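Local coordinates for extracellular solute-binding protein, family 1 (Trichodesmium erythraeum IMS101, PDB 6G7N) that binds ferric iron as an extracellular solute-binding protein and probably hands it to an ABC transporter for uptake into the cell, at residues G1-Y6 and L27-I32; D14-D19 and Q261-E266. One frame throughout, in Å; residues are numbered along the deposited sequence.

Contact 1 of 2, residues G1-Y6 and L27-I32; sequences GAINLY and LKVNLI
A2 to Y6 run parallel to K28 to I32, the two strand axes 4.7 Å apart at closest and turned by 26°, with backbone hydrogen bonds passing alternately from K28 N to G1 O, I3 N to K28 O, N30 N to I3 O, L5 N to N30 O and I32 N to L5 O. On the face that carries A2, N4 and Y6, the amides of N4 and N30 lie side by side and nearly coplanar, both with CG beside the backbone N (chi1 -60° and -64°). N30 ND2 thus reaches N4 OD1 at 3.1 Å, in the plane of the N30 amide, in one side-chain hydrogen bond across neighbouring strands, while N4 ND2 binds P51 O. An alanine in place of N30 would probably leave N4 OD1 without this donor and open a gap beside the methyl of A2. Further along, I32 lays CG2 over the centre of the Y6 ring, 4.0 Å from its centroid, in a CH-pi contact, and Y6 OH is held by E46. The other face is apolar: L5 CD2 meets L31 CD1 at 4.0 Å, and L5 CB meets V29 CG1. Helix 15-25, the beta-alpha-beta crossover between these parallel strands, covers L5 and V29 through Y18, strand 54-58 continues the sheet beyond strand 2-7, and helix 36-46 packs on Y6 and I32, on the face of N4 and N30.

Contact 2 of 2, residues D14-D19 and Q261-E266; sequences DQALYD and QKIFSE
L17 and I263 face each other across two nearly antiparallel helical segments, whose axes come within 9.6 Å and run at 154°; L17 CB lies 4.2 Å from I263 CG2, and A16 CB touches the tip of the same isoleucine, CD1. L17 is modelled in two conformers, and in the one described here its CD1 comes 3.8 Å from F264 CB. Beside this apolar strip the contact turns polar. D14 OD1 is gripped by two waters, one 2.8 Å away that also binds F264 O, the other bound to I263 O, and the carboxylate is thereby tied through solvent to two successive carbonyls of the opposing helix. The same OD1 lies 4.0 Å from F264 CD1, approaching the ring obliquely, with the carboxylate and ring planes 29° apart. In this bilobal fold of periplasmic binding proteins, helix 15-25 is the crossover helix of the first beta-alpha-beta unit, and helix 258-266 comes from far later in the sequence to pack beside its N-terminal end. The second shell fixes the groups that meet. Y11 N binds D14 OD2, setting the carboxylate. R9 makes a cation-pi contact with F264 and also binds F264 O; both R9 and Y11 line the ligand pocket. With CG turned opposite the backbone N (chi1 -176°), F264 carries its ring to F98 and S99 of strand 96-108, and the F264 side chain lies about 8 Å from each of the bound D-glutamic acid and D-alanine. Helix 245-255 covers L17 through F251, Y254 and L255.

How the contacts relate
The centres of the two contacts lie 15 Å apart, on the same side of the chain's centre. Along the chain their segments alternate, in the order 1-6, 14-19, 27-32 and 261-266, because helix 15-25 connects the two strands paired in contact 1 and also supplies one side of contact 2. Y18 joins them directly: its OH lies 3.6 Å from L5 CD2, and its CB packs on V29 CG2. One side of the helix therefore rests on the sheet while another meets helix 258-266, so the beginning of the chain is tied to a much later part. Contact 2 lies closer to the bound ligands than contact 1.

Contact 1 of 2, residues G1-Y6 and L27-I32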
ATOM      1  N   GLY A   1      -5.366 -28.402 -13.776  1.00 32.28           N
ATOM      2  CA  GLY A   1      -6.659 -27.855 -13.286  1.00 26.12           C
ATOM      3  C   GLY A   1      -6.600 -26.954 -12.056  1.00 23.47           C
ATOM      4  O   GLY A   1      -7.610 -26.776 -11.367  1.00 23.64           O
ATOM      5  N   ALA A   2      -5.434 -26.388 -11.784  1.00 23.31           N
ATOM      6  CA  ALA A   2      -5.253 -25.520 -10.636  1.00 20.33           C
ATOM      7  C   ALA A   2      -4.186 -24.495 -10.893  1.00 19.64           C
ATOM      8  O   ALA A   2      -3.331 -24.649 -11.777  1.00 22.29           O
ATOM      9  CB  ALA A   2      -4.896 -26.344  -9.407  1.00 21.87           C
ATOM     10  N   ILE A   3      -4.208 -23.462 -10.067  1.00 17.56           N
ATOM     11  CA  ILE A   3      -3.086 -22.549  -9.950  1.00 16.81           C
ATOM     12  C   ILE A   3      -2.603 -22.507  -8.500  1.00 16.69           C
ATOM     13  O   ILE A   3      -3.398 -22.656  -7.571  1.00 18.10           O
ATOM     14  CB  ILE A   3      -3.421 -21.138 -10.438  1.00 17.70           C
ATOM     15  CG1 ILE A   3      -4.590 -20.535  -9.649  1.00 17.19           C
ATOM     16  CG2 ILE A   3      -3.730 -21.171 -11.920  1.00 19.63           C
ATOM     17  CD1 ILE A   3      -4.733 -19.059  -9.874  1.00 20.02           C
ATOM     18  N   ASN A   4      -1.316 -22.245  -8.329  1.00 15.81           N
ATOM     19  CA  ASN A   4      -0.712 -22.084  -7.017  1.00 15.59           C
ATOM     20  C   ASN A   4      -0.463 -20.605  -6.758  1.00 15.14           C
ATOM     21  O   ASN A   4       0.403 -19.994  -7.396  1.00 16.01           O
ATOM     22  CB  ASN A   4       0.575 -22.893  -6.952  1.00 16.77           C
ATOM     23  CG  ASN A   4       0.328 -24.364  -7.175  1.00 19.54           C
ATOM     24  OD1 ASN A   4      -0.545 -24.942  -6.541  1.00 24.05           O
ATOM     25  ND2 ASN A   4       1.079 -24.965  -8.093  1.00 22.87           N
ATOM     26  N   LEU A   5      -1.246 -20.067  -5.822  1.00 14.29           N
ATOM     27  CA  LEU A   5      -1.181 -18.661  -5.418  1.00 14.14           C
ATOM     28  C   LEU A   5      -0.334 -18.532  -4.165  1.00 14.69           C
ATOM     29  O   LEU A   5      -0.728 -19.031  -3.106  1.00 15.68           O
ATOM     30  CB  LEU A   5      -2.596 -18.181  -5.144  1.00 14.09           C
ATOM     31  CG  LEU A   5      -2.742 -16.774  -4.556  1.00 14.16           C
ATOM     32  CD1 LEU A   5      -2.104 -15.677  -5.403  1.00 14.49           C
ATOM     33  CD2 LEU A   5      -4.204 -16.439  -4.247  1.00 14.87           C
ATOM     34  N   TYR A   6       0.830 -17.891  -4.300  1.00 13.78           N
ATOM     35  CA  TYR A   6       1.710 -17.571  -3.148  1.00 13.62           C
ATOM     36  C   TYR A   6       1.390 -16.123  -2.775  1.00 13.91           C
ATOM     37  O   TYR A   6       1.656 -15.202  -3.536  1.00 14.39           O
ATOM     38  CB  TYR A   6       3.175 -17.681  -3.538  1.00 14.45           C
ATOM     39  CG  TYR A   6       3.780 -19.071  -3.576  1.00 15.75           C
ATOM     40  CD1 TYR A   6       3.108 -20.155  -4.128  1.00 16.41           C
ATOM     41  CD2 TYR A   6       5.079 -19.264  -3.130  1.00 17.26           C
ATOM     42  CE1 TYR A   6       3.704 -21.411  -4.189  1.00 19.18           C
ATOM     43  CE2 TYR A   6       5.694 -20.496  -3.209  1.00 19.41           C
ATOM     44  CZ  TYR A   6       5.011 -21.575  -3.733  1.00 19.38           C
ATOM     45  OH  TYR A   6       5.648 -22.800  -3.814  1.00 24.61           O
ATOM     46  N   LEU A  27     -10.710 -23.731 -12.677  1.00 17.16           N
ATOM     47  CA  LEU A  27      -9.402 -23.872 -12.041  1.00 17.47           C
ATOM     48  C   LEU A  27      -9.501 -23.680 -10.540  1.00 17.39           C
ATOM     49  O   LEU A  27     -10.038 -22.679 -10.092  1.00 17.26           O
ATOM     50  CB  LEU A  27      -8.464 -22.816 -12.595  1.00 17.97           C
ATOM     51  CG  LEU A  27      -8.117 -22.982 -14.068  1.00 19.71           C
ATOM     52  CD1 LEU A  27      -7.368 -21.757 -14.552  1.00 20.39           C
ATOM     53  CD2 LEU A  27      -7.316 -24.244 -14.366  1.00 25.08           C
ATOM     54  N   LYS A  28      -8.986 -24.636  -9.770  1.00 17.66           N
ATOM     55  CA  LYS A  28      -8.867 -24.508  -8.329  1.00 17.32           C
ATOM     56  C   LYS A  28      -7.728 -23.547  -8.006  1.00 16.82           C
ATOM     57  O   LYS A  28      -6.751 -23.437  -8.747  1.00 18.78           O
ATOM     58  CB  LYS A  28      -8.590 -25.870  -7.695  1.00 21.80           C
ATOM     59  CG  LYS A  28      -8.533 -25.849  -6.186  1.00 29.04           C
ATOM     60  CD  LYS A  28      -8.311 -27.219  -5.575  1.00 36.03           C
ATOM     61  CE  LYS A  28      -8.217 -27.101  -4.059  1.00 41.78           C
ATOM     62  NZ  LYS A  28      -7.980 -28.420  -3.428  1.00 46.98           N
ATOM     63  N   VAL A  29      -7.875 -22.862  -6.880  1.00 18.25           N
ATOM     64  CA  VAL A  29      -6.824 -22.006  -6.325  1.00 17.34           C
ATOM     65  C   VAL A  29      -6.226 -22.679  -5.092  1.00 17.11           C
ATOM     66  O   VAL A  29      -6.932 -22.868  -4.090  1.00 20.68           O
ATOM     67  CB  VAL A  29      -7.356 -20.620  -5.932  1.00 17.72           C
ATOM     68  CG1 VAL A  29      -6.231 -19.753  -5.363  1.00 18.86           C
ATOM     69  CG2 VAL A  29      -8.048 -19.949  -7.126  1.00 18.24           C
ATOM     70  N   ASN A  30      -4.946 -23.053  -5.184  1.00 16.29           N
ATOM     71  CA  ASN A  30      -4.201 -23.587  -4.052  1.00 17.48           C
ATOM     72  C   ASN A  30      -3.446 -22.418  -3.424  1.00 16.35           C
ATOM     73  O   ASN A  30      -2.596 -21.820  -4.062  1.00 19.25           O
ATOM     74  CB  ASN A  30      -3.198 -24.631  -4.514  1.00 19.12           C
ATOM     75  CG  ASN A  30      -3.843 -25.856  -5.116  1.00 24.67           C
ATOM     76  OD1 ASN A  30      -4.901 -26.303  -4.670  1.00 27.95           O
ATOM     77  ND2 ASN A  30      -3.194 -26.414  -6.139  1.00 26.74           N
ATOM     78  N   LEU A  31      -3.754 -22.109  -2.169  1.00 17.56           N
ATOM     79  CA  LEU A  31      -3.170 -20.978  -1.460  1.00 17.36           C
ATOM     80  C   LEU A  31      -1.960 -21.380  -0.632  1.00 17.98           C
ATOM     81  O   LEU A  31      -2.077 -22.292   0.202  1.00 20.10           O
ATOM     82  CB  LEU A  31      -4.226 -20.346  -0.561  1.00 18.36           C
ATOM     83  CG  LEU A  31      -3.744 -19.160   0.267  1.00 18.32           C
ATOM     84  CD1 LEU A  31      -3.427 -17.930  -0.575  1.00 19.15           C
ATOM     85  CD2 LEU A  31      -4.796 -18.812   1.297  1.00 19.53           C
ATOM     86  N   ILE A  32      -0.832 -20.700  -0.851  1.00 17.23           N
ATOM     87  CA  ILE A  32       0.377 -20.808  -0.034  1.00 17.14           C
ATOM     88  C   ILE A  32       0.595 -19.432   0.564  1.00 16.36           C
ATOM     89  O   ILE A  32       0.710 -18.467  -0.150  1.00 17.36           O
ATOM     90  CB  ILE A  32       1.595 -21.233  -0.907  1.00 19.85           C
ATOM     91  CG1 ILE A  32       1.351 -22.616  -1.573  1.00 23.84           C
ATOM     92  CG2 ILE A  32       2.890 -21.227  -0.116  1.00 21.97           C
ATOM     93  CD1 ILE A  32       1.013 -23.745  -0.649  1.00 28.38           C
TER

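Contact 2 of 2, residues D14-D19 and Q261-E266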
ATOM      1  N   ASP A  14     -11.554 -13.490   0.935  1.00 15.30           N
ATOM      2  CA  ASP A  14     -11.087 -13.759  -0.413  1.00 15.57           C
ATOM      3  C   ASP A  14     -11.445 -15.164  -0.895  1.00 15.21           C
ATOM      4  O   ASP A  14     -11.410 -15.413  -2.086  1.00 16.70           O
ATOM      5  CB  ASP A  14      -9.557 -13.561  -0.533  1.00 15.42           C
ATOM      6  CG  ASP A  14      -9.106 -12.109  -0.313  1.00 16.75           C
ATOM      7  OD1 ASP A  14      -9.923 -11.194  -0.535  1.00 17.88           O
ATOM      8  OD2 ASP A  14      -7.933 -11.889   0.074  1.00 17.32           O
ATOM      9  N   GLN A  15     -11.812 -16.068   0.012  1.00 15.58           N
ATOM     10  CA  GLN A  15     -12.309 -17.390  -0.470  1.00 15.16           C
ATOM     11  C   GLN A  15     -13.496 -17.280  -1.453  1.00 16.88           C
ATOM     12  O   GLN A  15     -13.594 -18.056  -2.397  1.00 17.07           O
ATOM     13  CB  GLN A  15     -12.682 -18.294   0.694  1.00 17.44           C
ATOM     14  CG  GLN A  15     -12.893 -19.745   0.267  1.00 18.56           C
ATOM     15  CD  GLN A  15     -11.638 -20.389  -0.285  1.00 18.95           C
ATOM     16  OE1 GLN A  15     -10.597 -20.307   0.333  1.00 21.33           O
ATOM     17  NE2 GLN A  15     -11.719 -21.007  -1.471  1.00 20.26           N
ATOM     18  N   ALA A  16     -14.310 -16.231  -1.305  1.00 17.45           N
ATOM     19  CA  ALA A  16     -15.410 -15.973  -2.273  1.00 18.42           C
ATOM     20  C   ALA A  16     -14.892 -15.687  -3.681  1.00 18.08           C
ATOM     21  O   ALA A  16     -15.476 -16.107  -4.664  1.00 19.70           O
ATOM     22  CB  ALA A  16     -16.304 -14.832  -1.801  1.00 21.29           C
ATOM     23  N   LEU A  17     -13.771 -14.979  -3.748  1.00 18.12           N
ATOM     24  CA  LEU A  17     -13.169 -14.694  -4.998  0.50 17.29           C
ATOM     25  C   LEU A  17     -12.608 -15.990  -5.625  1.00 15.16           C
ATOM     26  O   LEU A  17     -12.821 -16.223  -6.812  1.00 16.05           O
ATOM     27  CB  LEU A  17     -12.133 -13.613  -4.705  0.50 19.96           C
ATOM     28  CG  LEU A  17     -11.477 -12.926  -5.838  0.50 19.73           C
ATOM     29  CD1 LEU A  17     -11.071 -11.539  -5.411  0.50 17.82           C
ATOM     30  CD2 LEU A  17     -10.277 -13.766  -6.222  0.50 18.31           C
ATOM     31  N   TYR A  18     -11.933 -16.820  -4.825  1.00 14.69           N
ATOM     32  CA  TYR A  18     -11.347 -18.027  -5.391  1.00 14.86           C
ATOM     33  C   TYR A  18     -12.466 -18.935  -5.902  1.00 14.57           C
ATOM     34  O   TYR A  18     -12.358 -19.497  -6.967  1.00 16.07           O
ATOM     35  CB  TYR A  18     -10.477 -18.779  -4.373  1.00 14.95           C
ATOM     36  CG  TYR A  18      -9.407 -17.951  -3.684  1.00 14.96           C
ATOM     37  CD1 TYR A  18      -8.866 -16.791  -4.240  1.00 15.65           C
ATOM     38  CD2 TYR A  18      -8.965 -18.334  -2.428  1.00 15.58           C
ATOM     39  CE1 TYR A  18      -7.930 -16.037  -3.564  1.00 15.59           C
ATOM     40  CE2 TYR A  18      -8.019 -17.599  -1.740  1.00 16.53           C
ATOM     41  CZ  TYR A  18      -7.509 -16.446  -2.303  1.00 15.83           C
ATOM     42  OH  TYR A  18      -6.574 -15.674  -1.622  1.00 16.20           O
ATOM     43  N   ASP A  19     -13.529 -19.070  -5.120  1.00 13.86           N
ATOM     44  CA  ASP A  19     -14.643 -19.939  -5.511  1.00 14.27           C
ATOM     45  C   ASP A  19     -15.350 -19.457  -6.773  1.00 14.28           C
ATOM     46  O   ASP A  19     -15.707 -20.261  -7.617  1.00 15.29           O
ATOM     47  CB  ASP A  19     -15.618 -20.071  -4.344  1.00 16.14           C
ATOM     48  CG  ASP A  19     -15.045 -20.895  -3.159  1.00 18.03           C
ATOM     49  OD1 ASP A  19     -13.956 -21.483  -3.290  1.00 22.20           O
ATOM     50  OD2 ASP A  19     -15.665 -20.886  -2.106  1.00 23.86           O
ATOM     51  N   GLN A 261     -13.146  -6.992  -7.969  1.00 11.23           N
ATOM     52  CA  GLN A 261     -12.641  -5.740  -7.442  1.00 11.55           C
ATOM     53  C   GLN A 261     -13.311  -5.363  -6.132  1.00 12.56           C
ATOM     54  O   GLN A 261     -12.650  -4.930  -5.180  1.00 12.94           O
ATOM     55  CB  GLN A 261     -12.801  -4.606  -8.478  1.00 10.84           C
ATOM     56  CG  GLN A 261     -11.733  -4.638  -9.564  1.00 10.68           C
ATOM     57  CD  GLN A 261     -10.439  -4.101  -9.009  1.00  9.71           C
ATOM     58  OE1 GLN A 261     -10.319  -2.900  -8.714  1.00 10.28           O
ATOM     59  NE2 GLN A 261      -9.470  -4.991  -8.826  1.00 10.73           N
ATOM     60  N   LYS A 262     -14.627  -5.538  -6.081  1.00 12.92           N
ATOM     61  CA  LYS A 262     -15.357  -5.259  -4.838  1.00 14.51           C
ATOM     62  C   LYS A 262     -14.874  -6.170  -3.708  1.00 13.52           C
ATOM     63  O   LYS A 262     -14.544  -5.699  -2.608  1.00 15.05           O
ATOM     64  CB  LYS A 262     -16.845  -5.434  -5.057  1.00 16.32           C
ATOM     65  CG  LYS A 262     -17.678  -5.275  -3.798  1.00 19.64           C
ATOM     66  CD  LYS A 262     -19.168  -5.491  -4.047  1.00 22.57           C
ATOM     67  CE  LYS A 262     -19.995  -5.456  -2.769  1.00 26.34           C
ATOM     68  NZ  LYS A 262     -19.907  -4.149  -2.088  1.00 32.11           N
ATOM     69  N   ILE A 263     -14.862  -7.472  -3.929  1.00 13.45           N
ATOM     70  CA  ILE A 263     -14.533  -8.396  -2.856  1.00 14.04           C
ATOM     71  C   ILE A 263     -13.092  -8.193  -2.390  1.00 13.03           C
ATOM     72  O   ILE A 263     -12.834  -8.140  -1.178  1.00 14.28           O
ATOM     73  CB  ILE A 263     -14.715  -9.848  -3.321  1.00 15.71           C
ATOM     74  CG1 ILE A 263     -16.191 -10.171  -3.587  1.00 18.38           C
ATOM     75  CG2 ILE A 263     -14.134 -10.819  -2.299  1.00 16.84           C
ATOM     76  CD1 ILE A 263     -16.427 -11.419  -4.407  1.00 21.25           C
ATOM     77  N   PHE A 264     -12.169  -8.066  -3.333  1.00 12.34           N
ATOM     78  CA  PHE A 264     -10.762  -7.979  -2.980  1.00 12.61           C
ATOM     79  C   PHE A 264     -10.467  -6.673  -2.258  1.00 12.88           C
ATOM     80  O   PHE A 264      -9.737  -6.663  -1.255  1.00 13.54           O
ATOM     81  CB  PHE A 264      -9.905  -8.102  -4.239  1.00 12.82           C
ATOM     82  CG  PHE A 264      -8.432  -8.109  -3.969  1.00 12.65           C
ATOM     83  CD1 PHE A 264      -7.818  -9.154  -3.284  1.00 15.07           C
ATOM     84  CD2 PHE A 264      -7.651  -7.014  -4.334  1.00 12.30           C
ATOM     85  CE1 PHE A 264      -6.459  -9.129  -3.039  1.00 15.58           C
ATOM     86  CE2 PHE A 264      -6.304  -6.988  -4.064  1.00 12.53           C
ATOM     87  CZ  PHE A 264      -5.713  -8.056  -3.433  1.00 13.71           C
ATOM     88  N   SER A 265     -10.980  -5.556  -2.772  1.00 12.68           N
ATOM     89  CA  SER A 265     -10.689  -4.269  -2.146  0.50 13.67           C
ATOM     90  C   SER A 265     -11.353  -4.176  -0.775  1.00 14.59           C
ATOM     91  O   SER A 265     -10.733  -3.777   0.220  1.00 15.01           O
ATOM     92  CB  SER A 265     -11.107  -3.108  -3.065  0.50 14.91           C
ATOM     93  OG  SER A 265     -10.541  -3.248  -4.363  0.50 17.17           O
ATOM     94  N   GLU A 266     -12.621  -4.562  -0.694  1.00 15.11           N
ATOM     95  CA  GLU A 266     -13.358  -4.425   0.540  1.00 16.59           C
ATOM     96  C   GLU A 266     -12.850  -5.329   1.636  1.00 15.25           C
ATOM     97  O   GLU A 266     -12.966  -4.972   2.816  1.00 16.98           O
ATOM     98  CB  GLU A 266     -14.852  -4.590   0.306  1.00 18.00           C
ATOM     99  CG  GLU A 266     -15.391  -3.437  -0.522  1.00 21.89           C
ATOM    100  CD  GLU A 266     -16.882  -3.459  -0.722  1.00 24.06           C
ATOM    101  OE1 GLU A 266     -17.587  -4.358  -0.183  1.00 31.27           O
ATOM    102  OE2 GLU A 266     -17.368  -2.560  -1.456  1.00 27.70           O
TER
HETATM  103  O   HOH W   1      -9.090  -8.737   0.439  1.00 17.45           O
HETATM  104  O   HOH W   2     -12.189 -10.305   0.475  1.00 18.39           O